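Local coordinates for DUF3828 domain-containing protein (Bacteroides thetaiotaomicron, PDB 3KZT), which is of unknown function but is probably a lipoprotein attached to the bacterial cell envelope, at residues V107-A112 against V121-R126; D33-Y38 against D79-A84. One frame throughout, in Å; residues are numbered along the deposited sequence.

Interaction 1 of 2, residues V107-A112 against V121-R126; sequences VNYTSA and VSIPVR. With SO4 (sulfate ion), chain E.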
loop_
_atom_site.group_PDB
_atom_site.type_symbol
_atom_site.label_atom_id
_atom_site.label_comp_id
_atom_site.label_asym_id
_atom_site.label_seq_id
_atom_site.Cartn_x
_atom_site.Cartn_y
_atom_site.Cartn_z
ATOM N N VAL A 107 -7.851 11.325 -9.199
ATOM C CA VAL A 107 -6.853 10.334 -8.763
ATOM C C VAL A 107 -5.862 10.145 -9.914
ATOM O O VAL A 107 -6.237 9.611 -10.966
ATOM C CB VAL A 107 -7.505 8.981 -8.415
ATOM C CG1 VAL A 107 -6.424 7.915 -8.133
ATOM C CG2 VAL A 107 -8.433 9.140 -7.208
ATOM N N ASN A 108 -4.615 10.589 -9.707
ATOM C CA ASN A 108 -3.539 10.504 -10.709
ATOM C C ASN A 108 -2.496 9.474 -10.321
ATOM O O ASN A 108 -2.096 9.419 -9.155
ATOM C CB ASN A 108 -2.853 11.857 -10.855
ATOM C CG ASN A 108 -3.787 12.922 -11.370
ATOM O OD1 ASN A 108 -4.241 12.855 -12.500
ATOM N ND2 ASN A 108 -4.092 13.921 -10.520
ATOM N N TYR A 109 -2.077 8.645 -11.292
ATOM C CA TYR A 109 -0.960 7.696 -11.114
ATOM C C TYR A 109 -0.427 7.277 -12.501
ATOM O O TYR A 109 -1.166 7.279 -13.477
ATOM C CB TYR A 109 -1.359 6.456 -10.265
ATOM C CG TYR A 109 -1.997 5.299 -11.032
ATOM C CD1 TYR A 109 -3.363 5.255 -11.258
ATOM C CD2 TYR A 109 -1.208 4.222 -11.515
ATOM C CE1 TYR A 109 -3.948 4.187 -11.964
ATOM C CE2 TYR A 109 -1.774 3.173 -12.215
ATOM C CZ TYR A 109 -3.141 3.151 -12.429
ATOM O OH TYR A 109 -3.688 2.106 -13.115
ATOM N N THR A 110 0.852 6.922 -12.557
ATOM C CA THR A 110 1.502 6.488 -13.783
ATOM C C THR A 110 1.518 4.949 -13.820
ATOM O O THR A 110 2.102 4.311 -12.930
ATOM C CB THR A 110 2.927 7.026 -13.849
ATOM O OG1 THR A 110 2.888 8.448 -13.714
ATOM C CG2 THR A 110 3.586 6.665 -15.170
ATOM N N SER A 111 0.845 4.372 -14.815
ATOM C CA SER A 111 0.843 2.918 -15.037
ATOM C C SER A 111 2.097 2.539 -15.832
ATOM O O SER A 111 2.407 3.207 -16.827
ATOM C CB SER A 111 -0.376 2.506 -15.842
ATOM O OG SER A 111 -0.355 1.121 -16.070
ATOM N N ALA A 112 2.785 1.470 -15.401
ATOM C CA ALA A 112 4.010 0.950 -16.052
ATOM C C ALA A 112 5.117 2.007 -16.181
ATOM O O ALA A 112 5.706 2.183 -17.256
ATOM C CB ALA A 112 3.676 0.337 -17.406
ATOM N N VAL A 121 -2.507 7.953 -15.939
ATOM C CA VAL A 121 -3.927 7.633 -15.644
ATOM C C VAL A 121 -4.488 8.756 -14.761
ATOM O O VAL A 121 -3.787 9.228 -13.855
ATOM C CB VAL A 121 -4.061 6.270 -14.950
ATOM C CG1 VAL A 121 -5.528 5.940 -14.690
ATOM C CG2 VAL A 121 -3.430 5.173 -15.825
ATOM N N SER A 122 -5.736 9.178 -15.062
ATOM C CA SER A 122 -6.414 10.268 -14.358
ATOM C C SER A 122 -7.925 9.964 -14.244
ATOM O O SER A 122 -8.676 10.175 -15.202
ATOM C CB SER A 122 -6.174 11.582 -15.102
ATOM O OG SER A 122 -6.846 12.651 -14.484
ATOM N N ILE A 123 -8.350 9.461 -13.064
ATOM C CA ILE A 123 -9.751 9.108 -12.786
ATOM C C ILE A 123 -10.440 10.214 -11.942
ATOM O O ILE A 123 -10.033 10.444 -10.783
ATOM C CB ILE A 123 -9.873 7.740 -11.979
ATOM C CG1 ILE A 123 -9.102 6.596 -12.667
ATOM C CG2 ILE A 123 -11.351 7.347 -11.799
ATOM C CD1 ILE A 123 -7.698 6.368 -12.109
ATOM N N PRO A 124 -11.466 10.917 -12.515
ATOM C CA PRO A 124 -12.247 11.795 -11.644
ATOM C C PRO A 124 -13.131 10.923 -10.730
ATOM O O PRO A 124 -13.770 9.973 -11.234
ATOM C CB PRO A 124 -13.117 12.602 -12.627
ATOM C CG PRO A 124 -12.574 12.293 -14.002
ATOM C CD PRO A 124 -11.949 10.976 -13.908
ATOM N N VAL A 125 -13.117 11.208 -9.416
ATOM C CA VAL A 125 -13.948 10.493 -8.429
ATOM C C VAL A 125 -14.705 11.517 -7.562
ATOM O O VAL A 125 -14.148 12.574 -7.215
ATOM C CB VAL A 125 -13.116 9.500 -7.554
ATOM C CG1 VAL A 125 -12.285 8.572 -8.443
ATOM C CG2 VAL A 125 -12.222 10.227 -6.538
ATOM N N ARG A 126 -15.975 11.205 -7.246
ATOM C CA ARG A 126 -16.838 12.065 -6.442
ATOM C C ARG A 126 -17.023 11.449 -5.047
ATOM O O ARG A 126 -17.196 10.233 -4.930
ATOM C CB ARG A 126 -18.184 12.256 -7.114
ATOM C CG ARG A 126 -18.886 13.523 -6.665
ATOM C CD ARG A 126 -20.241 13.682 -7.322
ATOM N NE ARG A 126 -21.311 12.925 -6.667
ATOM C CZ ARG A 126 -22.579 12.849 -7.110
ATOM N NH1 ARG A 126 -22.975 13.471 -8.250
ATOM N NH2 ARG A 126 -23.478 12.131 -6.414
HETATM S S SO4 E . -22.147 16.945 -9.793
HETATM O O1 SO4 E . -23.323 17.032 -8.932
HETATM O O2 SO4 E . -20.998 17.568 -9.128
HETATM O O3 SO4 E . -22.419 17.649 -11.045
HETATM O O4 SO4 E . -21.863 15.539 -10.078
#

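Interaction 2 of 2, residues D33-Y38 against D79-A84; sequences DFYEAY and DPIIRA. With SO4 (sulfate ion), chain F.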
loop_
_atom_site.group_PDB
_atom_site.type_symbol
_atom_site.label_atom_id
_atom_site.label_comp_id
_atom_site.label_asym_id
_atom_site.label_seq_id
_atom_site.Cartn_x
_atom_site.Cartn_y
_atom_site.Cartn_z
ATOM N N ASP A 33 -6.368 6.250 0.978
ATOM C CA ASP A 33 -6.502 4.969 1.743
ATOM C C ASP A 33 -7.178 3.898 0.930
ATOM O O ASP A 33 -6.771 2.737 0.992
ATOM C CB ASP A 33 -7.323 5.144 3.035
ATOM C CG ASP A 33 -6.643 6.025 4.074
ATOM O OD1 ASP A 33 -5.452 6.375 3.931
ATOM O OD2 ASP A 33 -7.331 6.380 5.039
ATOM N N PHE A 34 -8.246 4.273 0.214
ATOM C CA PHE A 34 -8.932 3.333 -0.677
ATOM C C PHE A 34 -7.989 2.761 -1.744
ATOM O O PHE A 34 -7.894 1.541 -1.881
ATOM C CB PHE A 34 -10.159 3.969 -1.368
ATOM C CG PHE A 34 -10.698 3.137 -2.481
ATOM C CD1 PHE A 34 -11.125 1.827 -2.238
ATOM C CD2 PHE A 34 -10.748 3.627 -3.795
ATOM C CE1 PHE A 34 -11.599 1.024 -3.275
ATOM C CE2 PHE A 34 -11.233 2.824 -4.839
ATOM C CZ PHE A 34 -11.652 1.527 -4.577
ATOM N N TYR A 35 -7.312 3.645 -2.485
ATOM C CA TYR A 35 -6.409 3.215 -3.580
ATOM C C TYR A 35 -5.203 2.400 -3.125
ATOM O O TYR A 35 -4.826 1.445 -3.801
ATOM C CB TYR A 35 -5.989 4.400 -4.489
ATOM C CG TYR A 35 -7.001 4.661 -5.569
ATOM C CD1 TYR A 35 -8.121 5.461 -5.333
ATOM C CD2 TYR A 35 -6.863 4.078 -6.827
ATOM C CE1 TYR A 35 -9.076 5.683 -6.321
ATOM C CE2 TYR A 35 -7.801 4.290 -7.823
ATOM C CZ TYR A 35 -8.910 5.097 -7.573
ATOM O OH TYR A 35 -9.846 5.319 -8.548
ATOM N N GLU A 36 -4.613 2.759 -1.985
ATOM C CA GLU A 36 -3.497 1.969 -1.417
ATOM C C GLU A 36 -3.957 0.581 -0.939
ATOM O O GLU A 36 -3.277 -0.418 -1.206
ATOM C CB GLU A 36 -2.777 2.736 -0.315
ATOM C CG GLU A 36 -1.924 3.862 -0.884
ATOM C CD GLU A 36 -1.469 4.875 0.139
ATOM O OE1 GLU A 36 -1.509 4.597 1.372
ATOM O OE2 GLU A 36 -1.059 5.974 -0.299
ATOM N N ALA A 37 -5.113 0.531 -0.259
ATOM C CA ALA A 37 -5.718 -0.741 0.203
ATOM C C ALA A 37 -6.139 -1.623 -0.976
ATOM O O ALA A 37 -5.833 -2.810 -1.004
ATOM C CB ALA A 37 -6.921 -0.462 1.096
ATOM N N TYR A 38 -6.838 -1.015 -1.938
ATOM C CA TYR A 38 -7.300 -1.705 -3.156
ATOM C C TYR A 38 -6.128 -2.247 -3.997
ATOM O O TYR A 38 -6.160 -3.393 -4.430
ATOM C CB TYR A 38 -8.182 -0.773 -3.998
ATOM C CG TYR A 38 -8.910 -1.461 -5.120
ATOM C CD1 TYR A 38 -9.907 -2.399 -4.846
ATOM C CD2 TYR A 38 -8.639 -1.151 -6.465
ATOM C CE1 TYR A 38 -10.597 -3.044 -5.870
ATOM C CE2 TYR A 38 -9.325 -1.790 -7.499
ATOM C CZ TYR A 38 -10.307 -2.731 -7.191
ATOM O OH TYR A 38 -10.991 -3.364 -8.184
ATOM N N ASP A 79 -10.493 -2.817 -15.252
ATOM C CA ASP A 79 -10.990 -2.385 -13.965
ATOM C C ASP A 79 -11.175 -0.844 -14.074
ATOM O O ASP A 79 -10.189 -0.131 -14.236
ATOM C CB ASP A 79 -9.982 -2.755 -12.867
ATOM C CG ASP A 79 -10.524 -2.551 -11.466
ATOM O OD1 ASP A 79 -11.428 -1.724 -11.260
ATOM O OD2 ASP A 79 -10.023 -3.228 -10.560
ATOM N N PRO A 80 -12.439 -0.341 -14.002
ATOM C CA PRO A 80 -12.636 1.124 -14.087
ATOM C C PRO A 80 -12.020 1.973 -12.912
ATOM O O PRO A 80 -11.777 3.181 -13.100
ATOM C CB PRO A 80 -14.168 1.258 -14.101
ATOM C CG PRO A 80 -14.635 0.075 -13.387
ATOM C CD PRO A 80 -13.733 -1.027 -13.808
ATOM N N ILE A 81 -11.780 1.335 -11.742
ATOM C CA ILE A 81 -11.180 2.015 -10.584
ATOM C C ILE A 81 -9.736 2.449 -10.905
ATOM O O ILE A 81 -9.356 3.576 -10.616
ATOM C CB ILE A 81 -11.198 1.117 -9.304
ATOM C CG1 ILE A 81 -12.646 0.827 -8.847
ATOM C CG2 ILE A 81 -10.439 1.809 -8.140
ATOM C CD1 ILE A 81 -12.742 -0.219 -7.756
ATOM N N ILE A 82 -8.961 1.539 -11.522
ATOM C CA ILE A 82 -7.540 1.801 -11.947
ATOM C C ILE A 82 -7.349 2.075 -13.469
ATOM O O ILE A 82 -6.235 2.448 -13.892
ATOM C CB ILE A 82 -6.549 0.646 -11.491
ATOM C CG1 ILE A 82 -6.954 -0.737 -12.039
ATOM C CG2 ILE A 82 -6.477 0.581 -9.971
ATOM C CD1 ILE A 82 -5.915 -1.819 -11.846
ATOM N N ARG A 83 -8.420 1.908 -14.273
ATOM C CA ARG A 83 -8.362 2.015 -15.756
ATOM C C ARG A 83 -7.245 1.127 -16.318
ATOM O O ARG A 83 -6.382 1.579 -17.088
ATOM C CB ARG A 83 -8.230 3.476 -16.207
ATOM C CG ARG A 83 -9.424 4.295 -15.870
ATOM C CD ARG A 83 -9.280 5.695 -16.366
ATOM N NE ARG A 83 -10.506 6.465 -16.140
ATOM C CZ ARG A 83 -10.736 7.713 -16.579
ATOM N NH1 ARG A 83 -9.813 8.394 -17.290
ATOM N NH2 ARG A 83 -11.911 8.299 -16.303
ATOM N N ALA A 84 -7.263 -0.130 -15.885
ATOM C CA ALA A 84 -6.250 -1.108 -16.250
ATOM C C ALA A 84 -6.760 -2.489 -15.873
ATOM O O ALA A 84 -7.741 -2.603 -15.133
ATOM C CB ALA A 84 -4.963 -0.819 -15.532
HETATM S S SO4 F . -12.383 11.294 -17.757
HETATM O O1 SO4 F . -13.414 10.615 -16.969
HETATM O O2 SO4 F . -11.057 10.983 -17.236
HETATM O O3 SO4 F . -12.596 12.739 -17.688
HETATM O O4 SO4 F . -12.469 10.852 -19.150
HETATM O O HOH W 1 -13.425 -2.908 -9.939
#

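Interaction 1 of 2, residues V107-A112 against V121-R126
Val-107 and Ile-123 exchange both of their backbone hydrogen bonds, and Tyr-109 and Val-121 do the same two residues along. The straightest rung runs from Val-107 N to Ile-123 O, 2.8 Å long with an angle of 177° at the hydrogen. Between these two hydrogen-bonded pairs lies the non-hydrogen-bonded pair Asn-108 and Ser-122, where the alpha carbons come to 4.7 Å and CA-H groups lean on the carbonyl oxygens opposite.

The strands are the two arms of a beta hairpin, 104-111 and 119-130, at the middle of a four-stranded antiparallel meander. Its apolar face, carrying Val-107, Tyr-109, Val-121, Ile-123 and Val-125, turns toward helix 13-41, whose Ile-31 and Tyr-35 pack against it.

On that face the apolar contacts centre on the ring of Tyr-109. Its CG stands between the backbone N and the carbonyl carbon (chi1 86°), a placing that brings the ring alongside Val-121. The CB of Val-121 sits over one ring face in a CH-pi contact, 4.1 Å from the centroid, while Val-121 CG1 touches Tyr-109 CE1 at 3.6 Å. Ile-123 CD1 meets the same ring at its edge, and Tyr-109 OH bonds to the backbone oxygen of Ile-82. Further along, Val-107 CG2 touches Val-125 CG2 at 4.0 Å where the two side chains cross at a slant.

Asn-108 and Ser-122 project from the other face. Ser-122 OG lies 3.3 Å from Asn-108 OD1, a weak and doubtful contact because the serine proton has another acceptor within reach, whereas Asn-108 ND2 donates to the carboxylate of Glu-106. Beyond the paired residues, Arg-126 NH1 donates to O4 of a sulfate, probably from the crystallisation liquor, 3.0 Å away in the guanidinium plane, and NH2 forms a salt bridge with Asp-137.

Interaction 2 of 2, residues D33-Y38 against D79-A84
The ring of Tyr-38 carries Ile-81 CD1 over one face, 4.0 Å from its centroid in a CH-pi contact, and receives Asp-79 OD2 at its edge, in plane. Its neighbour Tyr-35 has Phe-34 CE2 over one face, toward the rim, and Ile-81 O at its edge; the ring of Phe-34 meets Ile-81 CD1 in its own plane. Ile-81 is thus the wedge among three aromatic rings of helix 13-41, its CG2 branch lying 3.5 Å from Phe-34 CE2.

Two phenol hydroxyls reach the loop as donors. Tyr-35 OH bonds to Ile-81 O at 2.7 Å, tilted 24° from the carbonyl plane. With its CG anti to the backbone N (chi1 -169°), Tyr-38 extends toward Asp-79 and donates a hydrogen bond to the syn lone pair of OD2, 2.6 Å from OH, the ring and carboxylate standing 87° apart. A water donates to both Tyr-38 OH and Asp-79 OD1, closing a small polar ring. A phenylalanine in place of Tyr-38 would probably leave Asp-79 OD2 without this donor and the water without one of its acceptors.

Arg-83 grips a sulfate, probably from the crystallisation liquor, through NH1 and NH2. Asp-79 OD1 accepts from Ile-81 N at 3.1 Å, above the carboxylate plane, an Asx turn, and the same residue faces both Arg-83 and Ala-84 in a G1 beta bulge, whose bonds to Asp-79 O are weak.

Overall arrangement
From the N terminus, the chain enters interaction 2 on the long helix 13-41, passes through helices 47-60 and 63-75, and returns in the loop 79-84 to close a mostly helical circuit of 40 residues. Only then does interaction 1 open on strand 104-111 and close after an eight-residue excursion on strand 119-130. The two contacts are therefore in series, neither nested nor crossed. In space, however, they touch, with centres about 9 Å apart, because Ile-81 O and Ile-82 O of the loop face Ile-123 and Tyr-109 of the hairpin. Together they tie helix 13-41 to the loop 79-84 and the loop to the central hairpin of the sheet.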